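Local coordinates for sugar-binding transport ATP-binding protein (Pyrococcus horikoshii, PDB 1V43) that binds ATP and probably hydrolyses it to drive sugar import, serving as the nucleotide-binding subunit of an ABC transporter, at residues V122-E127 against Q189-T194; V150-A155 against A182-L187; V229-N234 against L357-V362; G257-R262 against V284-R289; T324-K329 against I343-G348. One frame throughout, in Å; residues are numbered along the deposited sequence.

The five contacts trace the two-part build of a MalK-like ATPase. Contacts 1 and 2 lie in the ATP-binding cassette with centres 8 Å apart; both use helix 174-191, and contact 2 is nested along the chain inside the loop closed by contact 1. Contact 3 comes later and ties the cassette's helix 226-231 to the C-terminal region, its long loop enclosing contacts 4 and 5 in series. Contacts 3 and 4, centred 13 Å apart, meet in one antiparallel sheet through neighbouring strands 361-364 and 283-288, whereas contact 5 belongs to a second sheet, centred 22 Å from contact 4. Contacts 1 and 2 lie 34 to 49 Å, centre to centre, from contacts 3 to 5, consistent with a cassette and a separate, probably regulatory, C-terminal region, as in MalK.

Contact 1 of 5, residues V122-E127 against Q189-T194; sequences VRWAAE and QKLKVT
Where the helical subdomain of the ABC cassette meets its P-loop NTPase core, helix 115-128 of the former leans on the C-terminal end of helix 174-191 of the latter, with Trp-124 and Glu-127 facing Leu-191 and Lys-190. The pair illustrates how a surface contact between helices can combine one apolar touch with one loose pairing of charges. The indole of Trp-124 reaches across with its six-membered ring: CZ2 lies 3.8 Å from Leu-191 CD2, and the methyl arrives at a slant to the ring. This reach depends on the first torsion of the tryptophan, which sets CG opposite the backbone N (chi1 165°) and swings the ring toward the neighbouring helix. Leu-191 is gripped from further sides, since its side chain also packs on Leu-128 and on Ile-156 of helix 147-156. It stands at the very end of its helix, for Lys-192 is the first residue to leave helical angles and does so with a positive phi.

One turn along helix 115-128 from Trp-124, Glu-127 bends at chi2 (-69°), while Lys-190 sends an extended chain across it at about a right angle. Any attraction between the two charges is probably weak, and both groups probably keep some freedom to move at the surface, because the charged ends come near without meeting: Glu-127 OE1 stands 4.1 Å from Lys-190 NZ, beyond salt-bridge range.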
# COMPACT_ATOMS: atom_id res chain seq x y z
N VAL A 122 -20.74 4.27 -29.90
CA VAL A 122 -20.65 3.10 -29.02
C VAL A 122 -19.53 2.17 -29.50
O VAL A 122 -18.71 1.74 -28.71
CB VAL A 122 -22.00 2.32 -28.95
CG1 VAL A 122 -21.82 1.01 -28.18
CG2 VAL A 122 -23.03 3.16 -28.23
N ARG A 123 -19.49 1.90 -30.80
CA ARG A 123 -18.46 1.05 -31.39
C ARG A 123 -17.08 1.66 -31.13
O ARG A 123 -16.14 0.96 -30.72
CB ARG A 123 -18.67 0.91 -32.91
CG ARG A 123 -19.81 -0.03 -33.33
CD ARG A 123 -20.10 0.06 -34.84
NE ARG A 123 -21.11 -0.91 -35.28
CZ ARG A 123 -20.83 -2.08 -35.85
NH1 ARG A 123 -19.57 -2.45 -36.06
NH2 ARG A 123 -21.81 -2.90 -36.20
N TRP A 124 -16.96 2.96 -31.36
CA TRP A 124 -15.70 3.68 -31.16
C TRP A 124 -15.24 3.59 -29.69
O TRP A 124 -14.11 3.22 -29.41
CB TRP A 124 -15.89 5.15 -31.58
CG TRP A 124 -14.82 6.12 -31.11
CD1 TRP A 124 -13.59 6.32 -31.68
CD2 TRP A 124 -14.92 7.05 -30.03
NE1 TRP A 124 -12.92 7.33 -31.01
CE2 TRP A 124 -13.71 7.80 -30.00
CE3 TRP A 124 -15.92 7.33 -29.08
CZ2 TRP A 124 -13.48 8.81 -29.05
CZ3 TRP A 124 -15.68 8.34 -28.13
CH2 TRP A 124 -14.47 9.06 -28.14
N ALA A 125 -16.14 3.90 -28.76
CA ALA A 125 -15.81 3.85 -27.34
C ALA A 125 -15.49 2.43 -26.90
O ALA A 125 -14.54 2.20 -26.17
CB ALA A 125 -16.97 4.41 -26.50
N ALA A 126 -16.30 1.48 -27.36
CA ALA A 126 -16.12 0.08 -27.00
C ALA A 126 -14.76 -0.42 -27.48
O ALA A 126 -14.08 -1.18 -26.77
CB ALA A 126 -17.26 -0.76 -27.60
N GLU A 127 -14.36 -0.01 -28.68
CA GLU A 127 -13.07 -0.43 -29.20
C GLU A 127 -11.95 0.18 -28.35
O GLU A 127 -10.98 -0.50 -28.02
CB GLU A 127 -12.94 -0.02 -30.68
CG GLU A 127 -11.68 -0.52 -31.40
CD GLU A 127 -10.39 0.16 -30.90
OE1 GLU A 127 -10.40 1.39 -30.69
OE2 GLU A 127 -9.37 -0.55 -30.73
N GLN A 189 -4.18 9.49 -22.86
CA GLN A 189 -3.07 9.92 -23.72
C GLN A 189 -3.41 9.70 -25.18
O GLN A 189 -2.86 10.34 -26.07
CB GLN A 189 -1.77 9.17 -23.39
CG GLN A 189 -1.22 9.49 -22.03
CD GLN A 189 0.01 8.66 -21.69
OE1 GLN A 189 0.01 7.44 -21.88
NE2 GLN A 189 1.05 9.31 -21.17
N LYS A 190 -4.29 8.74 -25.44
CA LYS A 190 -4.69 8.49 -26.81
C LYS A 190 -5.71 9.58 -27.19
O LYS A 190 -5.66 10.15 -28.28
CB LYS A 190 -5.31 7.09 -26.92
CG LYS A 190 -5.54 6.62 -28.35
CD LYS A 190 -5.97 5.16 -28.40
CE LYS A 190 -6.27 4.74 -29.84
NZ LYS A 190 -6.82 3.34 -29.93
N LEU A 191 -6.62 9.88 -26.28
CA LEU A 191 -7.66 10.87 -26.55
C LEU A 191 -7.21 12.31 -26.41
O LEU A 191 -7.69 13.20 -27.12
CB LEU A 191 -8.87 10.63 -25.64
CG LEU A 191 -9.65 9.34 -25.91
CD1 LEU A 191 -10.80 9.21 -24.92
CD2 LEU A 191 -10.16 9.34 -27.36
N LYS A 192 -6.26 12.53 -25.52
CA LYS A 192 -5.77 13.87 -25.23
C LYS A 192 -6.91 14.74 -24.74
O LYS A 192 -6.92 15.94 -25.00
CB LYS A 192 -5.11 14.52 -26.46
CG LYS A 192 -3.77 13.90 -26.85
CD LYS A 192 -2.84 13.78 -25.65
CE LYS A 192 -2.69 15.10 -24.88
NZ LYS A 192 -1.85 14.94 -23.65
N VAL A 193 -7.90 14.13 -24.07
CA VAL A 193 -9.00 14.92 -23.51
C VAL A 193 -8.52 15.46 -22.15
O VAL A 193 -8.00 14.70 -21.33
CB VAL A 193 -10.32 14.09 -23.31
CG1 VAL A 193 -10.11 12.90 -22.34
CG2 VAL A 193 -11.41 15.00 -22.75
N THR A 194 -8.68 16.77 -21.91
CA THR A 194 -8.28 17.39 -20.64
C THR A 194 -8.99 16.64 -19.52
O THR A 194 -10.21 16.53 -19.54
CB THR A 194 -8.65 18.88 -20.61
OG1 THR A 194 -8.02 19.54 -21.71
CG2 THR A 194 -8.19 19.51 -19.32

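Contact 2 of 5, residues V150-A155 against A182-L187; sequences VAVARA and AEIKKL
Val-152 meets Leu-187 and Ile-184 with one methyl each, and these touches make up the whole first shell between segments 150-155 and 182-187, on helices 147-156 and 174-191 of the cassette. The closer is Val-152 CG1 against Leu-187 CD2 at 3.5 Å, tighter than an ordinary methyl contact, the two side chains sliding past one another in opposite directions. Val-152 CG2 approaches Ile-184 CG1 more loosely, at 4.3 Å. With CG1 trans to the amide nitrogen (chi1 178°), the valine straddles the interface, a methyl for each partner.

In the second shell, Leu-128 backs Leu-187, Leu-129 lies against Val-152, and Phe-39 of the central sheet touches Ile-184. Farther out, Ala-153 touches Ala-125, which brings in helix 115-128, and Lys-186 forms a salt bridge to Asp-315 of the second subunit.

Helix 147-156 directly follows the LSGGQ signature sequence of ABC ATPases, so the contact joins that helix to the helix that follows the Walker B strand in the chain. No hydrogen bond crosses between the two segments and all three touching residues are buried; cohesion here therefore comes from dispersion and from the exclusion of water, its fit set by side-chain shape.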
# COMPACT_ATOMS: atom_id res chain seq x y z
N VAL A 150 -16.50 -0.54 -18.77
CA VAL A 150 -17.78 -0.13 -19.35
C VAL A 150 -18.14 1.27 -18.88
O VAL A 150 -18.63 2.09 -19.65
CB VAL A 150 -18.93 -1.08 -18.95
CG1 VAL A 150 -20.24 -0.61 -19.58
CG2 VAL A 150 -18.60 -2.51 -19.39
N ALA A 151 -17.90 1.53 -17.59
CA ALA A 151 -18.19 2.83 -17.01
C ALA A 151 -17.38 3.93 -17.71
O ALA A 151 -17.89 5.02 -17.97
CB ALA A 151 -17.87 2.82 -15.50
N VAL A 152 -16.12 3.63 -18.02
CA VAL A 152 -15.28 4.62 -18.70
C VAL A 152 -15.74 4.86 -20.12
O VAL A 152 -15.77 6.01 -20.56
CB VAL A 152 -13.80 4.18 -18.74
CG1 VAL A 152 -12.99 5.22 -19.49
CG2 VAL A 152 -13.27 4.00 -17.33
N ALA A 153 -16.10 3.80 -20.84
CA ALA A 153 -16.56 3.94 -22.22
C ALA A 153 -17.79 4.84 -22.23
O ALA A 153 -17.96 5.67 -23.13
CB ALA A 153 -16.90 2.57 -22.84
N ARG A 154 -18.65 4.68 -21.23
CA ARG A 154 -19.86 5.50 -21.15
C ARG A 154 -19.50 6.96 -20.90
O ARG A 154 -20.13 7.86 -21.45
CB ARG A 154 -20.77 5.00 -20.03
CG ARG A 154 -22.05 5.82 -19.91
CD ARG A 154 -23.00 5.18 -18.91
NE ARG A 154 -22.36 4.97 -17.62
CZ ARG A 154 -22.86 4.24 -16.63
NH1 ARG A 154 -24.03 3.62 -16.78
NH2 ARG A 154 -22.19 4.11 -15.49
N ALA A 155 -18.49 7.19 -20.06
CA ALA A 155 -18.08 8.56 -19.78
C ALA A 155 -17.50 9.21 -21.03
O ALA A 155 -17.78 10.37 -21.32
CB ALA A 155 -17.05 8.60 -18.64
N ALA A 182 -3.37 2.21 -15.28
CA ALA A 182 -2.70 2.15 -16.57
C ALA A 182 -3.70 2.26 -17.71
O ALA A 182 -3.47 2.99 -18.67
CB ALA A 182 -1.92 0.84 -16.69
N GLU A 183 -4.80 1.52 -17.62
CA GLU A 183 -5.83 1.56 -18.65
C GLU A 183 -6.36 3.00 -18.85
O GLU A 183 -6.34 3.53 -19.94
CB GLU A 183 -6.98 0.63 -18.24
CG GLU A 183 -8.14 0.57 -19.21
CD GLU A 183 -7.73 0.08 -20.58
OE1 GLU A 183 -6.68 -0.59 -20.68
OE2 GLU A 183 -8.47 0.35 -21.55
N ILE A 184 -6.78 3.64 -17.76
CA ILE A 184 -7.29 5.00 -17.85
C ILE A 184 -6.25 6.00 -18.39
O ILE A 184 -6.56 6.78 -19.31
CB ILE A 184 -7.86 5.44 -16.48
CG1 ILE A 184 -9.20 4.73 -16.25
CG2 ILE A 184 -8.03 6.98 -16.41
CD1 ILE A 184 -9.70 4.76 -14.82
N LYS A 185 -5.03 5.95 -17.88
CA LYS A 185 -3.96 6.85 -18.31
C LYS A 185 -3.65 6.71 -19.81
O LYS A 185 -3.58 7.70 -20.54
CB LYS A 185 -2.70 6.63 -17.47
CG LYS A 185 -1.55 7.61 -17.77
CD LYS A 185 -2.07 9.04 -18.01
CE LYS A 185 -0.98 10.02 -18.38
NZ LYS A 185 -0.29 10.58 -17.19
N LYS A 186 -3.48 5.47 -20.28
CA LYS A 186 -3.19 5.26 -21.70
C LYS A 186 -4.33 5.76 -22.58
O LYS A 186 -4.10 6.32 -23.64
CB LYS A 186 -2.96 3.79 -22.00
CG LYS A 186 -1.69 3.21 -21.43
CD LYS A 186 -1.71 1.74 -21.82
CE LYS A 186 -0.56 0.95 -21.29
NZ LYS A 186 -0.81 -0.49 -21.63
N LEU A 187 -5.57 5.51 -22.15
CA LEU A 187 -6.74 5.96 -22.89
C LEU A 187 -6.72 7.49 -23.01
O LEU A 187 -6.95 8.04 -24.09
CB LEU A 187 -8.01 5.53 -22.17
CG LEU A 187 -9.31 6.09 -22.74
CD1 LEU A 187 -9.53 5.48 -24.11
CD2 LEU A 187 -10.49 5.79 -21.82

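Contact 3 of 5, residues V229-N234 against L357-V362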
# COMPACT_ATOMS: atom_id res chain seq x y z
N VAL A 229 7.18 17.34 -7.87
CA VAL A 229 6.65 17.32 -6.51
C VAL A 229 7.36 16.29 -5.63
O VAL A 229 7.42 16.44 -4.42
CB VAL A 229 5.11 17.08 -6.48
CG1 VAL A 229 4.42 18.23 -7.19
CG2 VAL A 229 4.75 15.73 -7.13
N TYR A 230 7.93 15.26 -6.24
CA TYR A 230 8.64 14.26 -5.46
C TYR A 230 10.07 14.71 -5.11
O TYR A 230 10.45 14.70 -3.95
CB TYR A 230 8.68 12.93 -6.22
CG TYR A 230 9.56 11.90 -5.53
CD1 TYR A 230 9.14 11.25 -4.36
CD2 TYR A 230 10.81 11.60 -6.04
CE1 TYR A 230 9.96 10.32 -3.73
CE2 TYR A 230 11.63 10.68 -5.42
CZ TYR A 230 11.21 10.05 -4.27
OH TYR A 230 12.06 9.15 -3.65
N LEU A 231 10.86 15.07 -6.11
CA LEU A 231 12.24 15.50 -5.88
C LEU A 231 12.34 16.89 -5.26
O LEU A 231 13.29 17.18 -4.54
CB LEU A 231 13.05 15.51 -7.17
CG LEU A 231 13.32 14.16 -7.84
CD1 LEU A 231 14.05 14.39 -9.16
CD2 LEU A 231 14.14 13.28 -6.91
N ARG A 232 11.36 17.74 -5.54
CA ARG A 232 11.41 19.09 -4.99
C ARG A 232 10.13 19.60 -4.35
O ARG A 232 9.52 20.56 -4.81
CB ARG A 232 11.90 20.05 -6.08
CG ARG A 232 13.39 19.87 -6.41
CD ARG A 232 13.84 20.62 -7.65
NE ARG A 232 13.39 19.97 -8.89
CZ ARG A 232 13.92 18.85 -9.39
NH1 ARG A 232 14.93 18.24 -8.77
NH2 ARG A 232 13.42 18.33 -10.50
N PRO A 233 9.69 18.96 -3.26
CA PRO A 233 8.47 19.42 -2.59
C PRO A 233 8.75 20.83 -2.05
O PRO A 233 9.80 21.05 -1.45
CB PRO A 233 8.30 18.41 -1.46
CG PRO A 233 9.73 18.09 -1.10
CD PRO A 233 10.36 17.91 -2.47
N ASN A 234 7.85 21.78 -2.27
CA ASN A 234 8.12 23.13 -1.79
C ASN A 234 7.75 23.34 -0.32
O ASN A 234 7.78 24.47 0.17
CB ASN A 234 7.40 24.16 -2.65
CG ASN A 234 5.91 24.04 -2.57
OD1 ASN A 234 5.36 23.61 -1.55
ND2 ASN A 234 5.23 24.44 -3.63
N LEU A 357 23.65 13.25 0.50
CA LEU A 357 23.61 14.70 0.68
C LEU A 357 22.93 15.47 -0.45
O LEU A 357 22.41 16.56 -0.23
CB LEU A 357 25.04 15.22 0.89
CG LEU A 357 25.41 15.63 2.33
CD1 LEU A 357 24.64 14.81 3.35
CD2 LEU A 357 26.91 15.45 2.53
N ASP A 358 22.93 14.91 -1.65
CA ASP A 358 22.31 15.58 -2.78
C ASP A 358 20.79 15.43 -2.78
O ASP A 358 20.09 16.10 -3.54
CB ASP A 358 22.90 15.05 -4.09
CG ASP A 358 24.31 15.57 -4.34
OD1 ASP A 358 25.14 14.82 -4.90
OD2 ASP A 358 24.60 16.74 -3.99
N MET A 359 20.28 14.55 -1.92
CA MET A 359 18.83 14.32 -1.82
C MET A 359 18.25 14.90 -0.53
O MET A 359 17.13 14.58 -0.15
CB MET A 359 18.52 12.81 -1.87
CG MET A 359 18.95 12.10 -3.14
SD MET A 359 18.30 12.87 -4.64
CE MET A 359 16.78 12.10 -4.78
N ILE A 360 19.01 15.76 0.13
CA ILE A 360 18.56 16.36 1.38
C ILE A 360 17.68 17.59 1.20
O ILE A 360 17.76 18.29 0.20
CB ILE A 360 19.78 16.72 2.26
CG1 ILE A 360 20.32 15.44 2.91
CG2 ILE A 360 19.41 17.77 3.29
CD1 ILE A 360 21.46 15.67 3.87
N HIS A 361 16.82 17.83 2.19
CA HIS A 361 15.92 18.98 2.17
C HIS A 361 16.01 19.70 3.52
O HIS A 361 16.39 19.11 4.54
CB HIS A 361 14.47 18.54 1.93
CG HIS A 361 14.28 17.77 0.66
ND1 HIS A 361 14.08 18.38 -0.56
CD2 HIS A 361 14.32 16.44 0.41
CE1 HIS A 361 14.02 17.46 -1.51
NE2 HIS A 361 14.15 16.28 -0.94
N VAL A 362 15.66 20.99 3.52
CA VAL A 362 15.67 21.81 4.72
C VAL A 362 14.45 22.73 4.63
O VAL A 362 14.30 23.45 3.64
CB VAL A 362 16.93 22.70 4.81
CG1 VAL A 362 16.94 23.44 6.15
CG2 VAL A 362 18.19 21.86 4.63
O HOH W 1 12.66 14.37 -2.51
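Leu-231, Pro-233, Met-359 and His-361 join the end of cassette helix 226-231 and the turn after it to strand 361-364, an outer strand of the OB-like C-terminal region, and the residues leading into it. The junction shows how an interdomain seam can be buried on one side, with a water built in, and more open on the other.

On the more open side, between two partly exposed residues, the thioether of Met-359 folds at chi2 (-54°) and again at chi3, which carries its methyl to Leu-231: CE lies 3.6 Å from Leu-231 CD2.

The buried side centres on the imidazole of His-361. Its CE1 edge points at the carbonyl of Leu-231, with CE1 3.1 Å from that O and the oxygen close to the ring plane. Pro-233 CG lies over one face, 4.3 Å above the plane and offset toward the rim, while Pro-233 CD approaches His-361 CE1 at a slant, at 3.8 Å. Pro-233 is backed in turn by Val-238 and Ala-239 of the next helix. A water molecule is enclosed here: it donates to Tyr-230 O at 2.7 Å and is also hydrogen-bonded to His-361 NE2 at 2.9 Å. Tyr-230 O takes a further hydrogen bond from Arg-289 NH2, so this helix-end carbonyl is doubly satisfied. The other ring nitrogen fares differently: His-361 ND1 is buried by the contact and has no modelled hydrogen-bonding partner.

Contact 4 of 5, residues G257-R262 against V284-R289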
# COMPACT_ATOMS: atom_id res chain seq x y z
N GLY A 257 29.09 25.39 9.47
CA GLY A 257 28.94 24.68 8.21
C GLY A 257 28.56 23.26 8.53
O GLY A 257 29.28 22.32 8.19
N TYR A 258 27.42 23.10 9.19
CA TYR A 258 26.93 21.78 9.59
C TYR A 258 25.56 21.90 10.24
O TYR A 258 25.11 22.99 10.57
CB TYR A 258 27.90 21.16 10.60
CG TYR A 258 28.16 22.07 11.78
CD1 TYR A 258 27.23 22.21 12.81
CD2 TYR A 258 29.32 22.86 11.82
CE1 TYR A 258 27.44 23.11 13.86
CE2 TYR A 258 29.53 23.77 12.86
CZ TYR A 258 28.60 23.89 13.87
OH TYR A 258 28.81 24.79 14.89
N LEU A 259 24.92 20.75 10.41
CA LEU A 259 23.61 20.68 11.04
C LEU A 259 23.81 19.78 12.24
O LEU A 259 24.64 18.87 12.21
CB LEU A 259 22.59 20.04 10.10
CG LEU A 259 22.21 20.80 8.83
CD1 LEU A 259 21.54 19.85 7.82
CD2 LEU A 259 21.29 21.95 9.19
N GLU A 260 23.07 20.04 13.31
CA GLU A 260 23.19 19.21 14.49
C GLU A 260 21.81 19.06 15.10
O GLU A 260 21.07 20.04 15.24
CB GLU A 260 24.19 19.82 15.48
CG GLU A 260 23.67 20.95 16.33
CD GLU A 260 22.88 20.46 17.53
OE1 GLU A 260 23.41 19.59 18.27
OE2 GLU A 260 21.74 20.92 17.73
N GLY A 261 21.46 17.82 15.43
CA GLY A 261 20.16 17.55 16.02
C GLY A 261 20.33 16.90 17.38
O GLY A 261 21.41 16.93 17.97
N ARG A 262 19.26 16.30 17.88
CA ARG A 262 19.29 15.66 19.19
C ARG A 262 20.16 14.41 19.21
O ARG A 262 19.65 13.29 19.17
CB ARG A 262 17.87 15.30 19.62
CG ARG A 262 16.87 16.44 19.52
CD ARG A 262 15.46 15.93 19.75
NE ARG A 262 14.45 16.85 19.23
CZ ARG A 262 13.15 16.58 19.18
NH1 ARG A 262 12.69 15.41 19.61
NH2 ARG A 262 12.30 17.47 18.69
N VAL A 284 15.77 24.69 12.02
CA VAL A 284 15.09 24.40 10.76
C VAL A 284 14.72 22.93 10.73
O VAL A 284 15.18 22.16 11.58
CB VAL A 284 16.00 24.72 9.55
CG1 VAL A 284 16.24 26.22 9.48
CG2 VAL A 284 17.33 23.98 9.67
N LEU A 285 13.89 22.52 9.78
CA LEU A 285 13.49 21.13 9.69
C LEU A 285 14.30 20.45 8.59
O LEU A 285 14.28 20.86 7.43
CB LEU A 285 11.99 21.03 9.40
CG LEU A 285 11.07 21.68 10.45
CD1 LEU A 285 9.63 21.51 10.05
CD2 LEU A 285 11.32 21.07 11.83
N PHE A 286 15.04 19.42 8.99
CA PHE A 286 15.89 18.62 8.10
C PHE A 286 15.07 17.45 7.56
O PHE A 286 14.30 16.84 8.30
CB PHE A 286 17.08 18.09 8.89
CG PHE A 286 17.91 17.06 8.15
CD1 PHE A 286 18.76 17.44 7.12
CD2 PHE A 286 17.84 15.72 8.49
CE1 PHE A 286 19.54 16.50 6.46
CE2 PHE A 286 18.61 14.78 7.83
CZ PHE A 286 19.46 15.17 6.81
N GLY A 287 15.23 17.14 6.29
CA GLY A 287 14.48 16.04 5.71
C GLY A 287 15.28 15.21 4.73
O GLY A 287 16.02 15.73 3.89
N ILE A 288 15.15 13.89 4.84
CA ILE A 288 15.83 12.98 3.93
C ILE A 288 14.94 11.75 3.84
O ILE A 288 14.49 11.25 4.87
CB ILE A 288 17.26 12.62 4.40
CG1 ILE A 288 17.94 11.76 3.34
CG2 ILE A 288 17.23 11.92 5.75
CD1 ILE A 288 19.34 11.39 3.67
N ARG A 289 14.65 11.29 2.62
CA ARG A 289 13.77 10.14 2.43
C ARG A 289 14.44 8.81 2.73
O ARG A 289 15.62 8.64 2.44
CB ARG A 289 13.23 10.10 0.99
CG ARG A 289 12.37 11.28 0.59
CD ARG A 289 11.73 11.02 -0.75
NE ARG A 289 11.03 12.17 -1.31
CZ ARG A 289 9.78 12.49 -1.05
NH1 ARG A 289 9.05 11.75 -0.22
NH2 ARG A 289 9.22 13.53 -1.67
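Leu-259, Phe-286 and Val-284 come together over one side of the five-stranded antiparallel sheet in the MalK-type OB-fold region. Strands 258-261 and 283-288 are not neighbours here; strand 248-255 runs between them, so their side chains meet by spanning it. The nearest CA atoms, those of Leu-259 and Phe-286, are 8.5 Å apart.

The apolar contacts come first. Leu-259 forks toward two partners. Its CD1 lies 3.7 Å from Phe-286 CD1 and 4.1 Å from Phe-286 CE1, meeting one flank of the ring at a slant, while its CD2 makes a marginal touch with Val-284 CG2 at 4.5 Å. The first torsion of the phenylalanine (chi1 170°) places CG beside its own carbonyl carbon, which delivers the ring to the leucine. Val-252 of the intervening strand packs against both Leu-259 and Phe-286, and Ile-266, Met-355 and Ile-360 also touch the ring.

Backbone hydrogen bonds form the second kind, and they run to the strand in the middle: Glu-260 pairs with Ser-253, and Val-284 with Val-252. Both outer strands are thereby tied to strand 248-255, which sets the spacing that the side chains have to bridge.

Between the touching side chains, then, the contact is hydrocarbon alone. No hydrogen bond links the two segments, and all three touching residues are buried, so a nonpolar contact made across an intervening strand depends on close fit and on the exclusion of water.

Contact 5 of 5, residues T324-K329 against I343-G348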
# COMPACT_ATOMS: atom_id res chain seq x y z
N THR A 324 13.15 -3.96 2.56
CA THR A 324 13.44 -4.15 3.97
C THR A 324 13.54 -2.77 4.60
O THR A 324 14.47 -2.03 4.30
CB THR A 324 14.79 -4.89 4.18
OG1 THR A 324 14.65 -6.26 3.81
CG2 THR A 324 15.24 -4.79 5.63
N ILE A 325 12.58 -2.42 5.45
CA ILE A 325 12.60 -1.10 6.08
C ILE A 325 13.16 -1.12 7.50
O ILE A 325 12.60 -1.75 8.40
CB ILE A 325 11.21 -0.47 6.12
CG1 ILE A 325 10.62 -0.48 4.71
CG2 ILE A 325 11.30 0.99 6.64
CD1 ILE A 325 9.22 0.08 4.64
N LEU A 326 14.26 -0.41 7.69
CA LEU A 326 14.90 -0.35 9.00
C LEU A 326 14.54 0.92 9.76
O LEU A 326 14.58 2.02 9.19
CB LEU A 326 16.42 -0.39 8.85
CG LEU A 326 17.03 -1.44 7.93
CD1 LEU A 326 18.55 -1.23 7.91
CD2 LEU A 326 16.67 -2.84 8.40
N HIS A 327 14.19 0.77 11.03
CA HIS A 327 13.90 1.91 11.89
C HIS A 327 15.17 2.02 12.71
O HIS A 327 15.42 1.22 13.61
CB HIS A 327 12.69 1.63 12.79
CG HIS A 327 11.44 1.28 12.05
ND1 HIS A 327 10.20 1.28 12.64
CD2 HIS A 327 11.24 0.88 10.77
CE1 HIS A 327 9.29 0.89 11.77
NE2 HIS A 327 9.89 0.64 10.62
N VAL A 328 16.00 3.01 12.36
CA VAL A 328 17.28 3.21 13.03
C VAL A 328 17.26 4.43 13.92
O VAL A 328 16.76 5.49 13.53
CB VAL A 328 18.42 3.42 12.01
CG1 VAL A 328 19.76 3.35 12.73
CG2 VAL A 328 18.34 2.38 10.92
N LYS A 329 17.81 4.28 15.12
CA LYS A 329 17.87 5.38 16.07
C LYS A 329 19.06 6.28 15.77
O LYS A 329 20.20 5.85 15.87
CB LYS A 329 18.00 4.86 17.50
CG LYS A 329 16.74 4.24 18.09
CD LYS A 329 16.95 3.94 19.57
CE LYS A 329 15.74 3.28 20.21
NZ LYS A 329 15.98 2.99 21.66
N ILE A 343 16.43 -8.22 3.70
CA ILE A 343 17.62 -8.11 4.54
C ILE A 343 17.15 -7.97 5.99
O ILE A 343 17.30 -6.91 6.60
CB ILE A 343 18.45 -6.86 4.15
CG1 ILE A 343 18.84 -6.94 2.68
CG2 ILE A 343 19.69 -6.75 5.02
CD1 ILE A 343 19.44 -5.66 2.14
N PRO A 344 16.56 -9.05 6.55
CA PRO A 344 16.02 -9.12 7.92
C PRO A 344 17.00 -8.93 9.07
O PRO A 344 16.86 -9.58 10.11
CB PRO A 344 15.38 -10.51 7.96
CG PRO A 344 15.00 -10.76 6.54
CD PRO A 344 16.23 -10.28 5.81
N ILE A 345 17.99 -8.05 8.90
CA ILE A 345 18.96 -7.79 9.96
C ILE A 345 18.20 -7.68 11.28
O ILE A 345 17.05 -7.22 11.30
CB ILE A 345 19.76 -6.49 9.71
CG1 ILE A 345 18.88 -5.27 9.94
CG2 ILE A 345 20.28 -6.47 8.29
CD1 ILE A 345 19.65 -3.97 9.87
N GLU A 346 18.82 -8.10 12.37
CA GLU A 346 18.15 -8.08 13.67
C GLU A 346 18.29 -6.82 14.51
O GLU A 346 19.31 -6.13 14.46
CB GLU A 346 18.61 -9.29 14.50
CG GLU A 346 17.80 -10.55 14.25
CD GLU A 346 18.28 -11.72 15.09
OE1 GLU A 346 18.44 -11.54 16.32
OE2 GLU A 346 18.50 -12.81 14.52
N PRO A 347 17.26 -6.52 15.30
CA PRO A 347 17.21 -5.35 16.18
C PRO A 347 18.37 -5.39 17.16
O PRO A 347 18.84 -6.47 17.53
CB PRO A 347 15.87 -5.50 16.89
CG PRO A 347 15.03 -6.22 15.88
CD PRO A 347 15.99 -7.26 15.37
N GLY A 348 18.83 -4.22 17.58
CA GLY A 348 19.93 -4.13 18.51
C GLY A 348 21.27 -3.97 17.81
O GLY A 348 22.19 -3.36 18.36
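Thr-324, at the start of strand 323-330, reaches the backbone of Ile-343 in the loop after strand 333-340, and each atom of its side chain meets the loop. CB stands 3.7 Å from Ile-343 N. From it, OG1 branches to the hydrogen bond itself: Ile-343 N donates to OG1 over 2.6 Å, with an N-H...O angle of 148°, short and somewhat bent. The hydroxyl is also bonded to Gly-341 O, so it is gripped from two points of the loop. The other branch, CG2, presses close to Ile-343 O, at 3.1 Å. A valine at this position would probably leave Ile-343 N and Gly-341 O without their shared partner and loosen this end of the loop.

Two residues along the strand the contact turns apolar. Leu-326 meets Ile-345 at about a right angle, both of its methyls, CD1 and CD2, lying 3.5 Å from Ile-345 CD1. Ile-345 holds CG1 between its backbone N and carbonyl carbon (chi1 72°), which brings the tip in from the loop. Leu-339 and Val-314 pack on Leu-326 and Ile-345 respectively, and Pro-344 touches Thr-227 of the second subunit.

The result is a loop laid back over its own sheet: a hydroxyl fastening one end and a leucine-isoleucine pair the next, in the TOBE-type OB domain of MalK-like ATPases.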